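Local coordinates for protein-tyrosine-phosphatase (Shewanella sp., PDB 2Z72), which hydrolyses phosphotyrosine, releasing phosphate, as a cold-active protein tyrosine phosphatase with a two-zinc site of the calcineurin-like phosphoesterase kind, at residues 58-63 with 184-189; 215-220 with 245-250. All blocks are in the same frame, centred on the assembly; numbering follows the deposited sequence.

Contact 1 of 2, residues 58-63 with 184-189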
ATOM      1  N   GLU A  58       0.626 -14.932  11.271  0.64 12.37           N
ATOM      2  CA  GLU A  58       1.670 -13.997  11.576  0.64 15.88           C
ATOM      3  C   GLU A  58       1.504 -12.597  10.946  0.64 11.82           C
ATOM      4  O   GLU A  58       1.867 -11.667  11.672  0.64 11.59           O
ATOM      5  CB  GLU A  58       3.069 -14.472  11.110  0.64 21.82           C
ATOM      6  CG  GLU A  58       3.413 -15.926  11.178  0.64 17.88           C
ATOM      7  CD  GLU A  58       4.647 -16.461  10.541  0.64 24.36           C
ATOM      8  OE1 GLU A  58       5.109 -17.616  10.752  0.64 32.99           O
ATOM      9  OE2 GLU A  58       5.308 -15.803   9.721  0.64 18.50           O
ATOM     10  N   ILE A  59       1.053 -12.335   9.706  1.00 12.09           N
ATOM     11  CA  ILE A  59       1.246 -11.066   9.032  1.00 10.56           C
ATOM     12  C   ILE A  59       0.260  -9.994   9.464  1.00 10.21           C
ATOM     13  O   ILE A  59       0.397  -8.862   9.038  1.00 11.18           O
ATOM     14  CB  ILE A  59       1.223 -11.204   7.493  1.00  9.97           C
ATOM     15  CG1 ILE A  59      -0.147 -11.685   7.020  1.00 11.47           C
ATOM     16  CG2 ILE A  59       2.310 -12.115   7.043  1.00 12.94           C
ATOM     17  CD1 ILE A  59      -0.299 -11.725   5.510  1.00 11.19           C
ATOM     18  N   LYS A  60      -0.708 -10.352  10.325  1.00  9.40           N
ATOM     19  CA  LYS A  60      -1.558  -9.346  10.930  1.00  9.74           C
ATOM     20  C   LYS A  60      -0.955  -8.787  12.227  1.00  9.76           C
ATOM     21  O   LYS A  60      -1.571  -7.902  12.847  1.00 10.74           O
ATOM     22  CB  LYS A  60      -2.984  -9.828  11.156  1.00 11.10           C
ATOM     23  CG  LYS A  60      -3.623 -10.378   9.877  1.00 12.37           C
ATOM     24  CD  LYS A  60      -5.107 -10.701   9.914  1.00 14.53           C
ATOM     25  CE  LYS A  60      -5.348 -11.894  10.753  1.00 15.34           C
ATOM     26  NZ  LYS A  60      -6.796 -12.366  10.748  1.00 12.61           N
ATOM     27  N   GLN A  61       0.236  -9.209  12.618  1.00  9.68           N
ATOM     28  CA  GLN A  61       0.948  -8.593  13.741  1.00  9.51           C
ATOM     29  C   GLN A  61       1.395  -7.191  13.344  1.00  8.81           C
ATOM     30  O   GLN A  61       1.916  -6.978  12.261  1.00  9.48           O
ATOM     31  CB  GLN A  61       2.126  -9.470  14.090  1.00 11.08           C
ATOM     32  CG  GLN A  61       1.805 -10.826  14.633  1.00 12.12           C
ATOM     33  CD  GLN A  61       2.986 -11.788  14.738  1.00 16.20           C
ATOM     34  OE1 GLN A  61       4.099 -11.463  14.280  1.00 18.08           O
ATOM     35  NE2 GLN A  61       2.695 -12.963  15.227  1.00 24.77           N
ATOM     36  N   ILE A  62       1.266  -6.270  14.287  1.00  8.62           N
ATOM     37  CA  ILE A  62       1.732  -4.892  14.060  1.00  8.46           C
ATOM     38  C   ILE A  62       3.239  -4.881  14.160  1.00  9.16           C
ATOM     39  O   ILE A  62       3.807  -5.341  15.155  1.00  9.81           O
ATOM     40  CB  ILE A  62       1.110  -3.919  15.063  1.00  9.09           C
ATOM     41  CG1 ILE A  62      -0.424  -3.881  14.975  1.00  9.38           C
ATOM     42  CG2 ILE A  62       1.677  -2.510  14.922  1.00 10.60           C
ATOM     43  CD1 ILE A  62      -1.126  -3.249  16.149  1.00 10.57           C
ATOM     44  N   MET A  63       3.889  -4.343  13.139  1.00  9.03           N
ATOM     45  CA  MET A  63       5.350  -4.325  13.033  1.00  9.07           C
ATOM     46  C   MET A  63       5.880  -2.947  13.330  1.00  8.73           C
ATOM     47  O   MET A  63       5.176  -1.937  13.205  1.00  9.36           O
ATOM     48  CB  MET A  63       5.732  -4.753  11.621  1.00  9.04           C
ATOM     49  CG  MET A  63       5.140  -6.090  11.264  1.00 10.78           C
ATOM     50  SD  MET A  63       5.514  -7.481  12.315  1.00 11.33           S
ATOM     51  CE  MET A  63       7.237  -7.715  12.067  1.00 13.53           C
ATOM     52  N   ASP A 184     -14.290  -7.158  10.757  1.00 10.74           N
ATOM     53  CA  ASP A 184     -14.718  -8.528  10.792  1.00 12.08           C
ATOM     54  C   ASP A 184     -14.112  -9.356   9.648  1.00 10.45           C
ATOM     55  O   ASP A 184     -14.289 -10.573   9.622  1.00 11.54           O
ATOM     56  CB  ASP A 184     -16.258  -8.669  10.675  0.54 15.34           C
ATOM     57  CG  ASP A 184     -16.809  -7.980   9.457  0.54 16.12           C
ATOM     58  OD1 ASP A 184     -17.605  -8.578   8.711  0.54 18.53           O
ATOM     59  OD2 ASP A 184     -16.495  -6.790   9.208  0.54 15.64           O
ATOM     60  N   THR A 185     -13.453  -8.672   8.719  1.00  9.25           N
ATOM     61  CA  THR A 185     -12.936  -9.306   7.556  1.00  8.70           C
ATOM     62  C   THR A 185     -11.438  -9.558   7.672  1.00  8.30           C
ATOM     63  O   THR A 185     -10.702  -8.768   8.315  1.00  9.11           O
ATOM     64  CB  THR A 185     -13.213  -8.514   6.244  1.00  8.41           C
ATOM     65  OG1 THR A 185     -12.396  -7.368   6.191  1.00  8.49           O
ATOM     66  CG2 THR A 185     -14.715  -8.165   6.140  1.00  9.68           C
ATOM     67  N   GLU A 186     -10.943 -10.604   7.038  1.00  8.27           N
ATOM     68  CA  GLU A 186      -9.527 -10.914   7.015  1.00  8.28           C
ATOM     69  C   GLU A 186      -8.699  -9.756   6.476  1.00  8.72           C
ATOM     70  O   GLU A 186      -7.709  -9.319   7.098  1.00  8.47           O
ATOM     71  CB  GLU A 186      -9.269 -12.168   6.189  1.00  8.77           C
ATOM     72  CG  GLU A 186      -7.829 -12.655   6.180  1.00  9.25           C
ATOM     73  CD  GLU A 186      -7.334 -13.175   7.507  1.00 10.17           C
ATOM     74  OE1 GLU A 186      -6.103 -13.282   7.691  1.00 11.18           O
ATOM     75  OE2 GLU A 186      -8.152 -13.420   8.412  1.00 10.91           O
ATOM     76  N   ILE A 187      -9.070  -9.251   5.305  1.00  8.84           N
ATOM     77  CA  ILE A 187      -8.337  -8.129   4.693  1.00  7.54           C
ATOM     78  C   ILE A 187      -8.432  -6.901   5.587  1.00  7.53           C
ATOM     79  O   ILE A 187      -7.426  -6.195   5.751  1.00  7.97           O
ATOM     80  CB  ILE A 187      -8.801  -7.879   3.264  1.00  7.90           C
ATOM     81  CG1 ILE A 187      -8.474  -9.034   2.324  1.00  8.62           C
ATOM     82  CG2 ILE A 187      -8.230  -6.556   2.748  1.00  8.46           C
ATOM     83  CD1 ILE A 187      -7.009  -9.334   2.135  1.00  9.36           C
ATOM     84  N   GLY A 188      -9.590  -6.626   6.142  1.00  7.66           N
ATOM     85  CA  GLY A 188      -9.730  -5.481   6.994  1.00  7.74           C
ATOM     86  C   GLY A 188      -8.873  -5.594   8.211  1.00  7.85           C
ATOM     87  O   GLY A 188      -8.330  -4.561   8.683  1.00  8.22           O
ATOM     88  N   GLN A 189      -8.744  -6.754   8.829  1.00  8.53           N
ATOM     89  CA  GLN A 189      -7.906  -6.969   9.998  1.00  7.72           C
ATOM     90  C   GLN A 189      -6.439  -6.765   9.620  1.00  8.34           C
ATOM     91  O   GLN A 189      -5.675  -6.096  10.359  1.00  9.18           O
ATOM     92  CB  GLN A 189      -8.132  -8.385  10.526  1.00  9.25           C
ATOM     93  CG  GLN A 189      -9.495  -8.560  11.146  1.00  9.64           C
ATOM     94  CD  GLN A 189      -9.934  -9.993  11.249  1.00  9.97           C
ATOM     95  OE1 GLN A 189      -9.197 -10.930  11.086  1.00 12.94           O
ATOM     96  NE2 GLN A 189     -11.234 -10.144  11.538  1.00 11.25           N
TER

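Contact 2 of 2, residues 215-220 with 245-250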
ATOM      1  N   ILE A 215       5.815  19.083  12.354  1.00 17.00           N
ATOM      2  CA  ILE A 215       6.840  19.582  13.296  1.00 16.62           C
ATOM      3  C   ILE A 215       6.245  20.431  14.382  1.00 16.86           C
ATOM      4  O   ILE A 215       6.523  20.297  15.551  1.00 17.75           O
ATOM      5  CB  ILE A 215       7.933  20.353  12.502  1.00 17.06           C
ATOM      6  CG1 ILE A 215       8.621  19.482  11.443  1.00 17.95           C
ATOM      7  CG2 ILE A 215       8.890  20.975  13.483  1.00 20.70           C
ATOM      8  CD1 ILE A 215       9.674  20.136  10.587  1.00 21.05           C
ATOM      9  N   SER A 216       5.315  21.288  13.945  1.00 16.75           N
ATOM     10  CA  SER A 216       4.714  22.175  14.958  1.00 18.91           C
ATOM     11  C   SER A 216       3.830  21.399  15.920  1.00 17.78           C
ATOM     12  O   SER A 216       3.742  21.810  17.101  1.00 20.17           O
ATOM     13  CB  SER A 216       3.994  23.367  14.373  0.57 24.58           C
ATOM     14  OG  SER A 216       2.986  22.935  13.509  0.57 18.92           O
ATOM     15  N   ARG A 217       3.206  20.306  15.483  1.00 17.40           N
ATOM     16  CA  ARG A 217       2.424  19.425  16.343  1.00 17.47           C
ATOM     17  C   ARG A 217       3.262  18.427  17.142  1.00 17.18           C
ATOM     18  O   ARG A 217       2.691  17.697  17.925  1.00 20.65           O
ATOM     19  CB  ARG A 217       1.395  18.663  15.501  1.00 19.18           C
ATOM     20  CG  ARG A 217       0.319  19.652  14.961  1.00 19.09           C
ATOM     21  CD  ARG A 217      -0.798  18.855  14.321  1.00 21.23           C
ATOM     22  NE  ARG A 217      -1.815  19.814  13.837  1.00 20.64           N
ATOM     23  CZ  ARG A 217      -2.782  20.300  14.594  1.00 24.95           C
ATOM     24  NH1 ARG A 217      -2.946  19.962  15.861  1.00 32.58           N
ATOM     25  NH2 ARG A 217      -3.631  21.166  14.057  1.00 31.59           N
ATOM     26  N   GLU A 218       4.587  18.438  16.956  1.00 17.30           N
ATOM     27  CA  GLU A 218       5.504  17.650  17.736  1.00 17.94           C
ATOM     28  C   GLU A 218       5.096  16.184  17.614  1.00 16.54           C
ATOM     29  O   GLU A 218       5.166  15.430  18.581  1.00 19.93           O
ATOM     30  CB  GLU A 218       5.473  18.063  19.207  0.51 22.20           C
ATOM     31  CG  GLU A 218       5.785  19.536  19.438  0.51 25.64           C
ATOM     32  CD  GLU A 218       5.943  19.904  20.905  0.51 27.48           C
ATOM     33  OE1 GLU A 218       6.795  20.781  21.209  0.51 33.65           O
ATOM     34  OE2 GLU A 218       5.230  19.349  21.772  0.51 39.80           O
ATOM     35  N   LEU A 219       4.719  15.747  16.420  1.00 16.15           N
ATOM     36  CA  LEU A 219       4.359  14.348  16.218  1.00 14.44           C
ATOM     37  C   LEU A 219       5.579  13.462  16.155  1.00 13.32           C
ATOM     38  O   LEU A 219       6.726  13.858  15.971  1.00 15.12           O
ATOM     39  CB  LEU A 219       3.531  14.206  14.929  1.00 15.32           C
ATOM     40  CG  LEU A 219       2.046  14.498  15.099  1.00 15.27           C
ATOM     41  CD1 LEU A 219       1.399  14.938  13.817  1.00 16.42           C
ATOM     42  CD2 LEU A 219       1.369  13.255  15.682  1.00 17.73           C
ATOM     43  N   THR A 220       5.352  12.169  16.382  1.00 13.26           N
ATOM     44  CA  THR A 220       6.315  11.106  16.208  1.00 12.59           C
ATOM     45  C   THR A 220       5.699  10.020  15.318  1.00 10.71           C
ATOM     46  O   THR A 220       4.463   9.920  15.240  1.00 11.12           O
ATOM     47  CB  THR A 220       6.766  10.464  17.528  1.00 14.35           C
ATOM     48  OG1 THR A 220       5.637   9.791  18.055  1.00 14.00           O
ATOM     49  CG2 THR A 220       7.301  11.519  18.498  1.00 18.57           C
ATOM     50  N   LEU A 245      -6.391  14.536  14.778  1.00 12.71           N
ATOM     51  CA  LEU A 245      -6.888  13.603  13.783  1.00 12.18           C
ATOM     52  C   LEU A 245      -7.204  14.319  12.477  1.00 12.15           C
ATOM     53  O   LEU A 245      -6.994  13.748  11.390  1.00 11.67           O
ATOM     54  CB  LEU A 245      -8.109  12.830  14.306  1.00 13.82           C
ATOM     55  CG  LEU A 245      -7.852  11.909  15.479  1.00 13.33           C
ATOM     56  CD1 LEU A 245      -9.147  11.231  15.924  1.00 14.75           C
ATOM     57  CD2 LEU A 245      -6.743  10.898  15.198  1.00 15.46           C
ATOM     58  N   ASN A 246      -7.729  15.525  12.564  1.00 12.85           N
ATOM     59  CA  ASN A 246      -8.061  16.291  11.368  1.00 13.76           C
ATOM     60  C   ASN A 246      -6.822  16.523  10.512  1.00 12.19           C
ATOM     61  O   ASN A 246      -6.783  16.306   9.314  1.00 14.56           O
ATOM     62  CB  ASN A 246      -8.735  17.576  11.825  0.58 14.38           C
ATOM     63  CG  ASN A 246      -9.250  18.402  10.665  0.58 14.39           C
ATOM     64  OD1 ASN A 246      -8.550  18.548   9.650  0.58 16.97           O
ATOM     65  ND2 ASN A 246     -10.451  18.949  10.770  0.58 18.79           N
ATOM     66  N   PHE A 247      -5.743  16.923  11.180  1.00 12.62           N
ATOM     67  CA  PHE A 247      -4.431  17.030  10.497  1.00 12.28           C
ATOM     68  C   PHE A 247      -4.031  15.731   9.842  1.00 11.02           C
ATOM     69  O   PHE A 247      -3.697  15.663   8.675  1.00 11.27           O
ATOM     70  CB  PHE A 247      -3.321  17.437  11.479  1.00 13.85           C
ATOM     71  CG  PHE A 247      -1.968  17.337  10.837  1.00 13.33           C
ATOM     72  CD1 PHE A 247      -1.007  16.466  11.334  1.00 14.60           C
ATOM     73  CD2 PHE A 247      -1.654  18.064   9.718  1.00 15.10           C
ATOM     74  CE1 PHE A 247       0.209  16.327  10.729  1.00 15.19           C
ATOM     75  CE2 PHE A 247      -0.428  17.971   9.103  1.00 15.61           C
ATOM     76  CZ  PHE A 247       0.500  17.091   9.583  1.00 14.44           C
ATOM     77  N   LEU A 248      -4.014  14.639  10.609  1.00 11.04           N
ATOM     78  CA  LEU A 248      -3.515  13.371  10.137  1.00 11.05           C
ATOM     79  C   LEU A 248      -4.298  12.819   8.966  1.00 10.23           C
ATOM     80  O   LEU A 248      -3.722  12.178   8.077  1.00 10.04           O
ATOM     81  CB  LEU A 248      -3.442  12.348  11.293  1.00 11.33           C
ATOM     82  CG  LEU A 248      -2.366  12.600  12.347  1.00 11.53           C
ATOM     83  CD1 LEU A 248      -2.555  11.616  13.512  1.00 13.26           C
ATOM     84  CD2 LEU A 248      -0.996  12.454  11.704  1.00 11.82           C
ATOM     85  N   PHE A 249      -5.622  12.999   8.989  1.00 10.72           N
ATOM     86  CA  PHE A 249      -6.454  12.346   7.994  1.00 10.81           C
ATOM     87  C   PHE A 249      -6.782  13.182   6.792  1.00 11.26           C
ATOM     88  O   PHE A 249      -7.249  12.604   5.776  1.00 11.96           O
ATOM     89  CB  PHE A 249      -7.777  11.865   8.635  1.00 11.62           C
ATOM     90  CG  PHE A 249      -7.611  10.529   9.342  1.00 10.12           C
ATOM     91  CD1 PHE A 249      -7.088  10.398  10.596  1.00 11.04           C
ATOM     92  CD2 PHE A 249      -7.962   9.367   8.685  1.00 12.69           C
ATOM     93  CE1 PHE A 249      -6.925   9.165  11.229  1.00 11.19           C
ATOM     94  CE2 PHE A 249      -7.834   8.153   9.325  1.00 12.80           C
ATOM     95  CZ  PHE A 249      -7.292   8.044  10.567  1.00 11.08           C
ATOM     96  N   PHE A 250      -6.565  14.482   6.807  1.00 12.51           N
ATOM     97  CA  PHE A 250      -7.028  15.311   5.698  1.00 13.09           C
ATOM     98  C   PHE A 250      -5.929  16.041   4.989  1.00 12.94           C
ATOM     99  O   PHE A 250      -4.791  15.574   4.896  1.00 13.33           O
ATOM    100  CB  PHE A 250      -8.211  16.166   6.223  1.00 16.83           C
ATOM    101  CG  PHE A 250      -9.325  15.247   6.705  1.00 17.83           C
ATOM    102  CD1 PHE A 250      -9.686  15.320   8.051  1.00 18.98           C
ATOM    103  CD2 PHE A 250      -9.937  14.320   5.891  1.00 19.54           C
ATOM    104  CE1 PHE A 250     -10.667  14.470   8.537  1.00 19.06           C
ATOM    105  CE2 PHE A 250     -10.941  13.460   6.355  1.00 20.27           C
ATOM    106  CZ  PHE A 250     -11.262  13.551   7.714  1.00 21.97           C
TER

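Contact 1 of 2, residues 58-63 with 184-189
Lys60 NZ is gripped by two side chains of the first turn of helix 186-192. Lys60 NZ donates to Gln189 OE1 at 2.8 Å, lying in the carbonyl plane with a C=O...donor angle of 159°. Lys60 NZ also forms a salt bridge with Glu186 OE2 at 2.9 Å, and here the ammonium stands above the carboxylate plane, 37° out of it. The lysine chain bends at chi3 (-71°), which carries CE clear of Glu186 OE1, where a straight chain would run into it. Lys60 CD passes 3.9 Å from Gln189 CB. The Lys60 side chain runs nearly perpendicular to that of Glu186. Glu186 bends at chi2, which turns its carboxylate toward the ammonium. That carboxylate has further partners, with OE1 bonded to Tyr130 OH and OE2 also to Thr15 OG1. Gln189 NE2 bonds to the carbonyls of Thr15 and Ala183, which helps fix the amide with OE1 facing the lysine. Thr185 caps the same helix turn, Thr185 OG1 accepting from Gly188 N at 2.9 Å. On the other segment, Lys60 sits in a type I beta turn, Glu58 to Gln61. With an alanine here in place of Lys60, the buried Glu186 carboxylate would probably lose its countercharge and Gln189 OE1 this donor. The contact thus ties the loop before strand 66-67 to the helix start by one ammonium group, shared between a carboxylate and an amide, and the nearby ammonium probably favours an ionised Glu186.

Contact 2 of 2, residues 215-220 with 245-250
Arg217 and Phe247 bring the two backbones to their closest approach, with CA atoms 9.3 Å apart, so side chains alone span the gap. Residues 215-220 leave the end of helix 212-216 through a Schellman motif, in which Glu218 takes a positive phi (57°). Residues 245-249 are the last turn of helix 243-249. Phe247 reaches across from that turn, its CG anti to the backbone N (chi1 171°). Leu219 CD1 meets the edge of its ring near the ring plane, 3.6 Å from Phe247 CE1. Leu219 CD1 also lies 4.0 Å from Leu248 CD2. These contacts pack the helix exit against helix 243-249, in the mainly helical run of chain from 212 to 249 of this calcineurin-like phosphoesterase. Helix 221-231 adds to the core, with Ala224 and Leu227 touching Leu248. Arg217 runs extended from CG to NE. The Arg217 and Phe247 side chains lie side by side, pointing opposite ways. Arg217 CD is 3.8 Å from Phe247 CD1, and Arg217 NE is 3.7 Å from Phe247 CB. The guanidinium and ring planes are 22° apart. The arginine's charge is met by salt bridges to Asp243 at NH2 and to Glu213 at NE.

Contact 1 and contact 2 are separate, with centres 25 Å apart and nearest atoms about 12 Å apart. Contact 1 is complete before contact 2 begins along the chain. Contact 1 centres 14 Å from the centre of the chain and contact 2 lies farther out, at 21 Å. The first is polar and partly buried, built on one ammonium group. The second is buried and mainly apolar, with an arginine among its members. Neither supplies a zinc ligand; the metals are held by Asp78, His80, Asp114, Asn149, His207 and His286. His207 falls in the chain between the two contacts, after helix 186-192 and shortly before helix 212-216.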